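Local coordinates for protein sulfur oxygenase/reductase (Halothiobacillus neapolitanus, PDB 6QPA) that probably oxidises and disproportionates elemental sulfur with dioxygen as a sulfur oxygenase/reductase, carrying a mononuclear iron centre in each subunit of a 24-chain assembly, at residues D164-D169 against L290-Y295; K173-G178 against N284-H289. All coordinates share one frame; numbering follows the deposited sequence.

Interaction 1: D164-D169 against L290-Y295; sequences DHWVMD and LDKGPY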
loop_
_atom_site.group_PDB
_atom_site.type_symbol
_atom_site.label_atom_id
_atom_site.label_comp_id
_atom_site.label_asym_id
_atom_site.label_seq_id
_atom_site.Cartn_x
_atom_site.Cartn_y
_atom_site.Cartn_z
ATOM N N ASP A 164 14.513 44.529 -32.159
ATOM C CA ASP A 164 15.691 45.319 -31.839
ATOM C C ASP A 164 16.598 45.419 -33.071
ATOM O O ASP A 164 17.065 44.403 -33.597
ATOM C CB ASP A 164 16.429 44.687 -30.658
ATOM C CG ASP A 164 17.417 45.643 -30.011
ATOM O OD1 ASP A 164 17.777 46.638 -30.659
ATOM O OD2 ASP A 164 17.819 45.425 -28.852
ATOM N N HIS A 165 16.863 46.641 -33.519
ATOM C CA HIS A 165 17.708 46.879 -34.680
ATOM C C HIS A 165 18.780 47.895 -34.316
ATOM O O HIS A 165 18.463 48.951 -33.756
ATOM C CB HIS A 165 16.906 47.423 -35.864
ATOM C CG HIS A 165 15.758 46.563 -36.286
ATOM N ND1 HIS A 165 14.601 46.439 -35.545
ATOM C CD2 HIS A 165 15.580 45.802 -37.395
ATOM C CE1 HIS A 165 13.767 45.623 -36.167
ATOM N NE2 HIS A 165 14.333 45.226 -37.296
ATOM N N TRP A 166 20.036 47.584 -34.633
ATOM C CA TRP A 166 21.108 48.574 -34.606
ATOM C C TRP A 166 21.458 48.917 -36.046
ATOM O O TRP A 166 21.838 48.032 -36.817
ATOM C CB TRP A 166 22.351 48.073 -33.877
ATOM C CG TRP A 166 22.190 47.744 -32.428
ATOM C CD1 TRP A 166 21.017 47.604 -31.720
ATOM C CD2 TRP A 166 23.250 47.496 -31.494
ATOM N NE1 TRP A 166 21.294 47.286 -30.414
ATOM C CE2 TRP A 166 22.653 47.216 -30.245
ATOM C CE3 TRP A 166 24.646 47.491 -31.594
ATOM C CZ2 TRP A 166 23.403 46.933 -29.105
ATOM C CZ3 TRP A 166 25.390 47.211 -30.463
ATOM C CH2 TRP A 166 24.768 46.924 -29.236
ATOM N N VAL A 167 21.363 50.205 -36.391
ATOM C CA VAL A 167 21.447 50.669 -37.769
ATOM C C VAL A 167 22.840 51.219 -38.043
ATOM O O VAL A 167 23.425 51.902 -37.188
ATOM C CB VAL A 167 20.348 51.720 -38.053
ATOM C CG1 VAL A 167 20.568 52.406 -39.415
ATOM C CG2 VAL A 167 18.971 51.038 -38.017
ATOM N N MET A 168 23.387 50.884 -39.226
ATOM C CA MET A 168 24.696 51.387 -39.638
ATOM C C MET A 168 24.703 52.905 -39.678
ATOM O O MET A 168 23.739 53.537 -40.114
ATOM C CB MET A 168 25.090 50.851 -41.013
ATOM C CG MET A 168 25.125 49.323 -41.053
ATOM S SD MET A 168 25.134 48.681 -42.743
ATOM C CE MET A 168 26.776 49.186 -43.296
ATOM N N ASP A 169 25.803 53.479 -39.191
ATOM C CA ASP A 169 26.014 54.920 -39.228
ATOM C C ASP A 169 25.765 55.463 -40.627
ATOM O O ASP A 169 26.367 55.006 -41.600
ATOM C CB ASP A 169 27.438 55.233 -38.780
ATOM C CG ASP A 169 27.728 56.723 -38.718
ATOM O OD1 ASP A 169 26.798 57.548 -38.757
ATOM O OD2 ASP A 169 28.909 57.056 -38.594
ATOM N N LEU A 290 21.628 47.288 -41.339
ATOM C CA LEU A 290 21.772 46.910 -39.945
ATOM C C LEU A 290 23.199 46.518 -39.609
ATOM O O LEU A 290 23.857 45.798 -40.365
ATOM C CB LEU A 290 20.854 45.740 -39.607
ATOM C CG LEU A 290 19.367 45.968 -39.819
ATOM C CD1 LEU A 290 18.612 44.707 -39.336
ATOM C CD2 LEU A 290 18.916 47.214 -39.065
ATOM N N ASP A 291 23.663 46.993 -38.455
ATOM C CA ASP A 291 24.814 46.386 -37.797
ATOM C C ASP A 291 24.418 45.187 -36.954
ATOM O O ASP A 291 25.215 44.261 -36.779
ATOM C CB ASP A 291 25.509 47.403 -36.904
ATOM C CG ASP A 291 26.470 48.270 -37.667
ATOM O OD1 ASP A 291 27.063 47.763 -38.633
ATOM O OD2 ASP A 291 26.622 49.455 -37.317
ATOM N N LYS A 292 23.222 45.206 -36.391
ATOM C CA LYS A 292 22.813 44.152 -35.479
ATOM C C LYS A 292 21.320 43.904 -35.618
ATOM O O LYS A 292 20.537 44.849 -35.751
ATOM C CB LYS A 292 23.155 44.532 -34.029
ATOM C CG LYS A 292 22.895 43.417 -33.005
ATOM C CD LYS A 292 23.399 43.815 -31.610
ATOM C CE LYS A 292 23.336 42.626 -30.650
ATOM N NZ LYS A 292 23.946 42.991 -29.362
ATOM N N GLY A 293 20.926 42.642 -35.532
ATOM C CA GLY A 293 19.525 42.301 -35.563
ATOM C C GLY A 293 19.084 41.825 -36.934
ATOM O O GLY A 293 19.903 41.574 -37.828
ATOM N N PRO A 294 17.760 41.698 -37.129
ATOM C CA PRO A 294 16.752 41.995 -36.101
ATOM C C PRO A 294 16.616 40.889 -35.055
ATOM O O PRO A 294 16.915 39.740 -35.340
ATOM C CB PRO A 294 15.455 42.126 -36.903
ATOM C CG PRO A 294 15.682 41.294 -38.120
ATOM C CD PRO A 294 17.155 41.290 -38.409
ATOM N N TYR A 295 16.199 41.263 -33.845
ATOM C CA TYR A 295 15.886 40.320 -32.779
ATOM C C TYR A 295 14.518 40.694 -32.219
ATOM O O TYR A 295 14.305 41.838 -31.803
ATOM C CB TYR A 295 16.953 40.355 -31.678
ATOM C CG TYR A 295 16.772 39.288 -30.597
ATOM C CD1 TYR A 295 17.133 37.968 -30.830
ATOM C CD2 TYR A 295 16.264 39.618 -29.339
ATOM C CE1 TYR A 295 16.989 36.991 -29.839
ATOM C CE2 TYR A 295 16.121 38.663 -28.351
ATOM C CZ TYR A 295 16.473 37.350 -28.604
ATOM O OH TYR A 295 16.327 36.416 -27.608
HETATM O O HOH W 1 27.619 51.696 -37.640
#
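Lys-292 lies along the indole of Trp-166, the two side chains pointing the same way from neighbouring strands. Lys-292 CD rides over the middle of the six-membered ring of Trp-166, 3.7 Å from its centroid in a CH-pi contact. Lys-292 NZ ends over the same face, a cation-pi pair 4.3 Å from the centroid of the Trp-166 six-membered ring and 27° off the normal. The lysine reaches this far because its CG is anti to the backbone N (chi1 -174°) and the chain stays extended beyond it. Replacing Trp-166 by an alanine is likely to leave the lysine's methylenes without their flat support and its ammonium without one of its two aromatic partners, the chain less constrained. The backbone here carries a classic beta bulge, Asp-291 and Lys-292 together standing opposite the single residue Trp-166: Trp-166 O accepts from Asp-291 N at 2.7 Å and from Lys-292 N at 3.2 Å. On the other face of the sheet, Pro-294, behind a cis peptide, sets its CB 3.3 Å from His-165 NE2, while Leu-290 reaches the rim of that imidazole. Asp-291 OD1 meets Met-168 CG and is hydrogen-bonded to Tyr-235 of the second subunit, whose Trp-115 is the other cation-pi partner of Lys-292. Strand 159-167 lies between strands 290-305 and 251-259, bonded to the latter through His-165 with Tyr-253, and Phe-175 of helix 172-189 and Val-286 of helix 276-287 pack on the His-165 side.

Interaction 2: K173-G178 against N284-H289; sequences KAFEQG and NGVLAH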
loop_
_atom_site.group_PDB
_atom_site.type_symbol
_atom_site.label_atom_id
_atom_site.label_comp_id
_atom_site.label_asym_id
_atom_site.label_seq_id
_atom_site.Cartn_x
_atom_site.Cartn_y
_atom_site.Cartn_z
ATOM N N LYS A 173 18.059 57.142 -42.137
ATOM C CA LYS A 173 16.909 57.566 -42.922
ATOM C C LYS A 173 16.433 56.457 -43.846
ATOM O O LYS A 173 15.223 56.259 -44.010
ATOM C CB LYS A 173 17.268 58.819 -43.733
ATOM C CG LYS A 173 16.126 59.334 -44.591
ATOM C CD LYS A 173 16.534 60.523 -45.458
ATOM C CE LYS A 173 15.348 61.003 -46.289
ATOM N NZ LYS A 173 15.673 62.175 -47.145
ATOM N N ALA A 174 17.369 55.753 -44.488
ATOM C CA ALA A 174 17.006 54.629 -45.347
ATOM C C ALA A 174 16.318 53.525 -44.550
ATOM O O ALA A 174 15.350 52.921 -45.027
ATOM C CB ALA A 174 18.243 54.094 -46.082
ATOM N N PHE A 175 16.817 53.234 -43.345
ATOM C CA PHE A 175 16.163 52.246 -42.490
ATOM C C PHE A 175 14.734 52.666 -42.175
ATOM O O PHE A 175 13.801 51.854 -42.251
ATOM C CB PHE A 175 16.940 52.049 -41.182
ATOM C CG PHE A 175 16.181 51.264 -40.149
ATOM C CD1 PHE A 175 16.244 49.870 -40.128
ATOM C CD2 PHE A 175 15.351 51.907 -39.237
ATOM C CE1 PHE A 175 15.509 49.129 -39.192
ATOM C CE2 PHE A 175 14.611 51.180 -38.303
ATOM C CZ PHE A 175 14.690 49.798 -38.268
ATOM N N GLU A 176 14.551 53.933 -41.793
ATOM C CA GLU A 176 13.219 54.405 -41.435
ATOM C C GLU A 176 12.252 54.228 -42.595
ATOM O O GLU A 176 11.131 53.732 -42.412
ATOM C CB GLU A 176 13.293 55.871 -40.995
ATOM C CG GLU A 176 14.028 56.037 -39.676
ATOM C CD GLU A 176 14.216 57.488 -39.235
ATOM O OE1 GLU A 176 13.657 58.388 -39.896
ATOM O OE2 GLU A 176 14.896 57.721 -38.205
ATOM N N GLN A 177 12.696 54.574 -43.811
ATOM C CA GLN A 177 11.849 54.412 -44.986
ATOM C C GLN A 177 11.588 52.939 -45.284
ATOM O O GLN A 177 10.462 52.565 -45.625
ATOM C CB GLN A 177 12.492 55.100 -46.198
ATOM C CG GLN A 177 12.529 56.606 -46.063
ATOM C CD GLN A 177 13.324 57.280 -47.181
ATOM O OE1 GLN A 177 14.474 56.922 -47.452
ATOM N NE2 GLN A 177 12.709 58.258 -47.831
ATOM N N GLY A 178 12.618 52.097 -45.190
ATOM C CA GLY A 178 12.431 50.682 -45.476
ATOM C C GLY A 178 11.568 49.981 -44.443
ATOM O O GLY A 178 10.740 49.138 -44.783
ATOM N N ASN A 284 16.019 44.785 -48.712
ATOM C CA ASN A 284 16.687 45.985 -49.206
ATOM C C ASN A 284 16.460 47.206 -48.322
ATOM O O ASN A 284 17.346 48.061 -48.213
ATOM C CB ASN A 284 16.234 46.258 -50.634
ATOM C CG ASN A 284 16.636 45.147 -51.568
ATOM O OD1 ASN A 284 17.755 44.637 -51.485
ATOM N ND2 ASN A 284 15.735 44.749 -52.447
ATOM N N GLY A 285 15.309 47.297 -47.678
ATOM C CA GLY A 285 14.980 48.466 -46.904
ATOM C C GLY A 285 15.334 48.359 -45.433
ATOM O O GLY A 285 15.449 49.392 -44.775
ATOM N N VAL A 286 15.510 47.145 -44.904
ATOM C CA VAL A 286 15.790 46.984 -43.478
ATOM C C VAL A 286 17.101 46.223 -43.277
ATOM O O VAL A 286 18.057 46.765 -42.717
ATOM C CB VAL A 286 14.633 46.285 -42.738
ATOM C CG1 VAL A 286 15.022 46.013 -41.269
ATOM C CG2 VAL A 286 13.364 47.127 -42.810
ATOM N N LEU A 287 17.164 44.972 -43.741
ATOM C CA LEU A 287 18.323 44.138 -43.428
ATOM C C LEU A 287 19.628 44.731 -43.949
ATOM O O LEU A 287 20.683 44.541 -43.332
ATOM C CB LEU A 287 18.131 42.721 -43.979
ATOM C CG LEU A 287 17.011 41.856 -43.351
ATOM C CD1 LEU A 287 17.045 40.428 -43.872
ATOM C CD2 LEU A 287 17.096 41.853 -41.843
ATOM N N ALA A 288 19.583 45.414 -45.097
ATOM C CA ALA A 288 20.765 45.995 -45.712
ATOM C C ALA A 288 21.378 47.122 -44.893
ATOM O O ALA A 288 22.508 47.516 -45.183
ATOM C CB ALA A 288 20.425 46.522 -47.115
ATOM N N HIS A 289 20.682 47.645 -43.881
ATOM C CA HIS A 289 21.161 48.824 -43.174
ATOM C C HIS A 289 21.542 48.551 -41.732
ATOM O O HIS A 289 21.775 49.499 -40.974
ATOM C CB HIS A 289 20.102 49.916 -43.248
ATOM C CG HIS A 289 19.696 50.230 -44.652
ATOM N ND1 HIS A 289 20.606 50.630 -45.609
ATOM C CD2 HIS A 289 18.488 50.215 -45.261
ATOM C CE1 HIS A 289 19.976 50.840 -46.751
ATOM N NE2 HIS A 289 18.691 50.589 -46.569
#
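The backbones of helix 172-189 and the end of helix 276-287 come together at a glycine pair, Gly-178 and Gly-285, whose CA atoms lie 3.7 Å apart. This is a glycine-mediated helix-helix contact in the helical layer that covers the sheet of a ferredoxin-like fold, consistent with the dimeric alpha-beta barrel clan to which the family belongs. Neither glycine could carry a CB here: one on Gly-178 would run into Gly-285 O, and one on Gly-285 into Gly-178 CA. Gly-285 itself lies in the wider pi-type turn at 284-287.

Two side-chain contacts lie beside the glycines. In one, the methyl of Ala-174 sits over a face of the His-289 imidazole, offset toward the rim, with Ala-174 CB 3.8 Å from the centroid of the His-289 ring in a CH-pi contact. Ala-288 CB covers the opposite face, so the ring is sandwiched between two methyl groups. His-289 CG is anti to its carbonyl carbon (chi1 -55°), which turns the ring toward helix 172-189, and ND1 is hydrogen-bonded to His-171, the residue just before that helix. The ring is therefore fixed both by its faces and by a nitrogen.

In the second, Phe-175 and Val-286 meet at a slant, CE1 of Phe-175 3.8 Å from CG1 of Val-286. The second valine branch, Val-286 CG2, rests 3.7 Å from Gly-178 C, using the bare helix surface beside the glycine. The Phe-175 ring also meets Tyr-253 and His-165 of the sheet, while Leu-287 is turned the other way, against Met-218 of the second subunit. Between the two glycines, Gly-178 CA lies 3.4 Å from Gly-285 O in a CA-H...O contact, with an angle of 157° at the hydrogen.

Interaction 2 is nested in the chain loop that interaction 1 closes, and their centres lie about 10 Å apart. On both sides the chain leads from one to the other, without a gap at 289/290 and through three residues after 169: strand 159-167 is followed by helix 172-189, and helix 276-287 by strand 290-305. They meet at Met-168 N, 2.8 Å from His-289 O, a probable hydrogen bond. Packing continues the seam, Val-167 CG2 standing 3.5 Å from Phe-175 CG, and Pro-294 CD 3.5 Å from Leu-287 CD2. Together they join helices to sheet at a border with the second subunit, away from the iron site of His-88, His-92 and Glu-116.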